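Local coordinates for secreted effector protein SifA (Salmonella typhimurium, PDB 3CXB) that promotes endosomal tubulation and the formation of Salmonella-induced filaments in infected epithelial cells, and interacts with host PLEKHM2, at residues K198-I210 / D296-I310. Numbering follows the deposited sequence.
Sequences KAQEKATYLAAKI and DQVFHAIFRIDPQAI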
# COMPACT_ATOMS: atom_id res chain seq x y z
N LYS A 198 -14.61 7.04 4.75
CA LYS A 198 -13.36 6.45 5.21
C LYS A 198 -13.57 5.61 6.46
O LYS A 198 -12.91 4.60 6.65
CB LYS A 198 -12.33 7.53 5.50
CG LYS A 198 -11.84 8.28 4.28
CD LYS A 198 -10.71 9.20 4.67
CE LYS A 198 -10.26 10.05 3.51
NZ LYS A 198 -9.20 11.02 3.95
N ALA A 199 -14.48 6.05 7.31
CA ALA A 199 -14.75 5.34 8.54
C ALA A 199 -15.50 4.05 8.22
O ALA A 199 -15.35 3.04 8.91
CB ALA A 199 -15.57 6.21 9.48
N GLN A 200 -16.30 4.09 7.16
CA GLN A 200 -17.08 2.94 6.74
C GLN A 200 -16.18 1.90 6.09
O GLN A 200 -16.02 0.79 6.60
CB GLN A 200 -18.16 3.38 5.75
CG GLN A 200 -19.09 2.25 5.30
CD GLN A 200 -19.85 1.61 6.46
OE1 GLN A 200 -20.58 2.28 7.20
NE2 GLN A 200 -19.69 0.30 6.62
N GLU A 201 -15.59 2.29 4.97
CA GLU A 201 -14.70 1.43 4.19
C GLU A 201 -13.64 0.80 5.09
O GLU A 201 -13.36 -0.39 5.00
CB GLU A 201 -14.04 2.26 3.08
CG GLU A 201 -13.25 1.47 2.05
CD GLU A 201 -14.09 0.46 1.30
OE1 GLU A 201 -15.20 0.82 0.87
OE2 GLU A 201 -13.63 -0.70 1.13
N LYS A 202 -13.06 1.60 5.97
CA LYS A 202 -12.04 1.10 6.86
C LYS A 202 -12.53 -0.09 7.68
O LYS A 202 -11.82 -1.08 7.81
CB LYS A 202 -11.56 2.22 7.78
CG LYS A 202 -10.42 1.82 8.71
CD LYS A 202 -9.91 3.04 9.47
CE LYS A 202 -8.81 2.69 10.46
NZ LYS A 202 -8.36 3.92 11.19
N ALA A 203 -13.73 -0.01 8.24
CA ALA A 203 -14.23 -1.12 9.05
C ALA A 203 -14.66 -2.28 8.16
O ALA A 203 -14.22 -3.41 8.36
CB ALA A 203 -15.39 -0.67 9.92
N THR A 204 -15.49 -1.99 7.18
CA THR A 204 -16.00 -3.01 6.26
C THR A 204 -14.90 -3.85 5.64
O THR A 204 -14.88 -5.08 5.78
CB THR A 204 -16.80 -2.37 5.11
OG1 THR A 204 -17.96 -1.72 5.64
CG2 THR A 204 -17.24 -3.43 4.09
N TYR A 205 -14.01 -3.17 4.94
CA TYR A 205 -12.89 -3.81 4.25
C TYR A 205 -12.04 -4.66 5.19
O TYR A 205 -11.86 -5.85 4.97
CB TYR A 205 -12.03 -2.72 3.58
CG TYR A 205 -11.13 -3.21 2.47
CD1 TYR A 205 -9.92 -3.85 2.75
CD2 TYR A 205 -11.48 -3.04 1.12
CE1 TYR A 205 -9.08 -4.29 1.73
CE2 TYR A 205 -10.66 -3.47 0.10
CZ TYR A 205 -9.46 -4.10 0.40
OH TYR A 205 -8.62 -4.49 -0.61
N LEU A 206 -11.54 -4.04 6.25
CA LEU A 206 -10.70 -4.75 7.18
C LEU A 206 -11.36 -5.94 7.86
O LEU A 206 -10.74 -6.99 8.00
CB LEU A 206 -10.13 -3.77 8.20
CG LEU A 206 -9.05 -2.84 7.63
CD1 LEU A 206 -8.67 -1.74 8.61
CD2 LEU A 206 -7.83 -3.67 7.28
N ALA A 207 -12.61 -5.79 8.30
CA ALA A 207 -13.29 -6.90 8.97
C ALA A 207 -13.46 -8.06 7.98
O ALA A 207 -13.33 -9.23 8.36
CB ALA A 207 -14.65 -6.47 9.55
N ALA A 208 -13.73 -7.73 6.72
CA ALA A 208 -13.87 -8.76 5.69
C ALA A 208 -12.54 -9.51 5.50
O ALA A 208 -12.53 -10.73 5.30
CB ALA A 208 -14.30 -8.14 4.39
N LYS A 209 -11.44 -8.76 5.57
CA LYS A 209 -10.11 -9.34 5.42
C LYS A 209 -9.85 -10.26 6.61
O LYS A 209 -9.31 -11.36 6.47
CB LYS A 209 -9.06 -8.22 5.40
CG LYS A 209 -7.96 -8.40 4.38
CD LYS A 209 -8.52 -8.52 2.99
CE LYS A 209 -7.45 -8.28 1.94
NZ LYS A 209 -7.89 -8.72 0.59
N ILE A 210 -10.26 -9.80 7.79
CA ILE A 210 -10.07 -10.60 8.99
C ILE A 210 -10.85 -11.89 8.88
O ILE A 210 -10.40 -12.93 9.35
CB ILE A 210 -10.48 -9.82 10.26
CG1 ILE A 210 -9.54 -8.63 10.47
CG2 ILE A 210 -10.38 -10.74 11.47
CD1 ILE A 210 -10.01 -7.61 11.46
N ASP A 296 -6.48 -3.64 -2.39
CA ASP A 296 -5.56 -3.59 -1.25
C ASP A 296 -4.66 -2.36 -1.31
O ASP A 296 -4.59 -1.58 -0.36
CB ASP A 296 -4.67 -4.85 -1.21
CG ASP A 296 -5.36 -6.04 -0.54
OD1 ASP A 296 -4.70 -7.08 -0.33
OD2 ASP A 296 -6.56 -5.93 -0.23
N GLN A 297 -3.99 -2.18 -2.44
CA GLN A 297 -3.08 -1.05 -2.60
C GLN A 297 -3.79 0.30 -2.52
O GLN A 297 -3.27 1.26 -1.93
CB GLN A 297 -2.32 -1.18 -3.91
CG GLN A 297 -1.23 -2.25 -3.90
CD GLN A 297 -0.55 -2.43 -5.26
OE1 GLN A 297 -0.06 -1.47 -5.86
NE2 GLN A 297 -0.50 -3.67 -5.74
N VAL A 298 -4.98 0.38 -3.12
CA VAL A 298 -5.75 1.62 -3.08
C VAL A 298 -6.04 1.89 -1.62
O VAL A 298 -5.82 3.00 -1.10
CB VAL A 298 -7.10 1.50 -3.83
CG1 VAL A 298 -7.93 2.71 -3.53
CG2 VAL A 298 -6.89 1.38 -5.34
N PHE A 299 -6.53 0.85 -0.96
CA PHE A 299 -6.87 0.92 0.44
C PHE A 299 -5.65 1.35 1.24
O PHE A 299 -5.73 2.25 2.08
CB PHE A 299 -7.38 -0.44 0.91
CG PHE A 299 -7.71 -0.48 2.37
CD1 PHE A 299 -6.71 -0.40 3.33
CD2 PHE A 299 -9.04 -0.58 2.79
CE1 PHE A 299 -7.01 -0.42 4.69
CE2 PHE A 299 -9.36 -0.60 4.15
CZ PHE A 299 -8.35 -0.52 5.10
N HIS A 300 -4.51 0.70 0.97
CA HIS A 300 -3.29 1.04 1.70
C HIS A 300 -2.86 2.46 1.43
O HIS A 300 -2.26 3.10 2.29
CB HIS A 300 -2.13 0.09 1.34
CG HIS A 300 -0.80 0.54 1.86
ND1 HIS A 300 0.02 1.39 1.16
CD2 HIS A 300 -0.17 0.29 3.04
CE1 HIS A 300 1.10 1.65 1.88
NE2 HIS A 300 1.01 0.99 3.02
N ALA A 301 -3.16 2.94 0.23
CA ALA A 301 -2.83 4.30 -0.17
C ALA A 301 -3.61 5.27 0.70
O ALA A 301 -3.10 6.31 1.13
CB ALA A 301 -3.19 4.49 -1.63
N ILE A 302 -4.86 4.91 0.99
CA ILE A 302 -5.73 5.77 1.80
C ILE A 302 -5.50 5.70 3.29
O ILE A 302 -5.19 6.71 3.92
CB ILE A 302 -7.23 5.46 1.53
CG1 ILE A 302 -7.57 5.80 0.08
CG2 ILE A 302 -8.12 6.26 2.49
CD1 ILE A 302 -8.84 5.15 -0.36
N PHE A 303 -5.63 4.51 3.86
CA PHE A 303 -5.47 4.37 5.30
C PHE A 303 -4.05 4.13 5.78
O PHE A 303 -3.77 4.18 6.99
CB PHE A 303 -6.37 3.24 5.82
CG PHE A 303 -7.79 3.34 5.34
CD1 PHE A 303 -8.14 2.89 4.07
CD2 PHE A 303 -8.76 3.98 6.11
CE1 PHE A 303 -9.42 3.07 3.58
CE2 PHE A 303 -10.04 4.16 5.63
CZ PHE A 303 -10.37 3.71 4.35
N ARG A 304 -3.14 3.89 4.83
CA ARG A 304 -1.74 3.62 5.16
C ARG A 304 -1.67 2.45 6.13
O ARG A 304 -1.00 2.51 7.17
CB ARG A 304 -1.07 4.84 5.78
CG ARG A 304 0.40 4.94 5.43
CD ARG A 304 0.62 4.88 3.89
NE ARG A 304 -0.28 5.77 3.14
CZ ARG A 304 -0.24 7.10 3.19
NH1 ARG A 304 -1.11 7.81 2.50
NH2 ARG A 304 0.67 7.73 3.91
N ILE A 305 -2.39 1.40 5.77
CA ILE A 305 -2.47 0.16 6.52
C ILE A 305 -2.37 -0.94 5.49
O ILE A 305 -2.92 -0.82 4.39
CB ILE A 305 -3.82 -0.00 7.22
CG1 ILE A 305 -3.95 1.03 8.34
CG2 ILE A 305 -3.98 -1.44 7.75
CD1 ILE A 305 -5.15 0.77 9.22
N ASP A 306 -1.68 -2.01 5.82
CA ASP A 306 -1.55 -3.09 4.86
C ASP A 306 -2.67 -4.09 5.16
O ASP A 306 -2.63 -4.82 6.14
CB ASP A 306 -0.15 -3.73 5.00
CG ASP A 306 0.11 -4.82 3.98
OD1 ASP A 306 1.24 -5.35 3.97
OD2 ASP A 306 -0.81 -5.16 3.19
N PRO A 307 -3.70 -4.11 4.31
CA PRO A 307 -4.81 -5.03 4.50
C PRO A 307 -4.38 -6.49 4.64
O PRO A 307 -5.06 -7.27 5.31
CB PRO A 307 -5.68 -4.77 3.27
CG PRO A 307 -4.71 -4.19 2.27
CD PRO A 307 -3.90 -3.28 3.12
N GLN A 308 -3.25 -6.85 4.02
CA GLN A 308 -2.77 -8.24 4.09
C GLN A 308 -2.09 -8.50 5.42
O GLN A 308 -2.11 -9.62 5.94
CB GLN A 308 -1.78 -8.54 2.96
CG GLN A 308 -2.43 -8.77 1.61
CD GLN A 308 -3.38 -9.95 1.61
OE1 GLN A 308 -2.97 -11.10 1.65
NE2 GLN A 308 -4.67 -9.66 1.58
N ALA A 309 -1.49 -7.46 5.97
CA ALA A 309 -0.83 -7.58 7.25
C ALA A 309 -1.90 -7.91 8.27
O ALA A 309 -1.69 -8.74 9.15
CB ALA A 309 -0.15 -6.29 7.62
N ILE A 310 -3.04 -7.25 8.15
CA ILE A 310 -4.13 -7.50 9.08
C ILE A 310 -4.64 -8.93 8.95
O ILE A 310 -4.82 -9.64 9.94
CB ILE A 310 -5.29 -6.49 8.89
CG1 ILE A 310 -4.91 -5.13 9.50
CG2 ILE A 310 -6.55 -6.97 9.62
CD1 ILE A 310 -3.61 -4.56 9.00
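Over one face of the Tyr-205 ring lies Phe-299 CD2, offset toward the rim, while Asp-296 OD2 sits at the ring's edge, in its plane. The two aromatic planes make an oblique pair, 32° apart with centroids 4.5 Å from each other; Phe-303 CD1 lies over the centre of one face of Phe-299. The pair belongs to a knob-into-hole contact between helices: Phe-299, its CG anti to the backbone N (chi1 178°), sits among Glu-201, Lys-202, Tyr-205 and Leu-206. The axes of residues 198-210 and 296-303, parts of helices 197-220 and 283-303, approach to 11.4 Å, their N-to-C directions 134° apart. Phe-303 turns an edge to Lys-198 O, and the extended chain of Lys-202 crosses the Phe-303 side chain obliquely, CB 3.3 Å from Phe-303 CE2. After the helix breaks at Arg-304, which has positive phi, Asp-306 N-caps helix 307-324, whose Ile-310 meets Leu-206 and Ile-210. The latter also touches helix 228-241, so this apolar seam continues into the neighbouring helix. At the polar end, Asp-296 OD2 accepts from Tyr-205 OH at 2.5 Å through its anti lone pair, and from Lys-209 NZ in a weak salt-bridging bond of 3.2 Å.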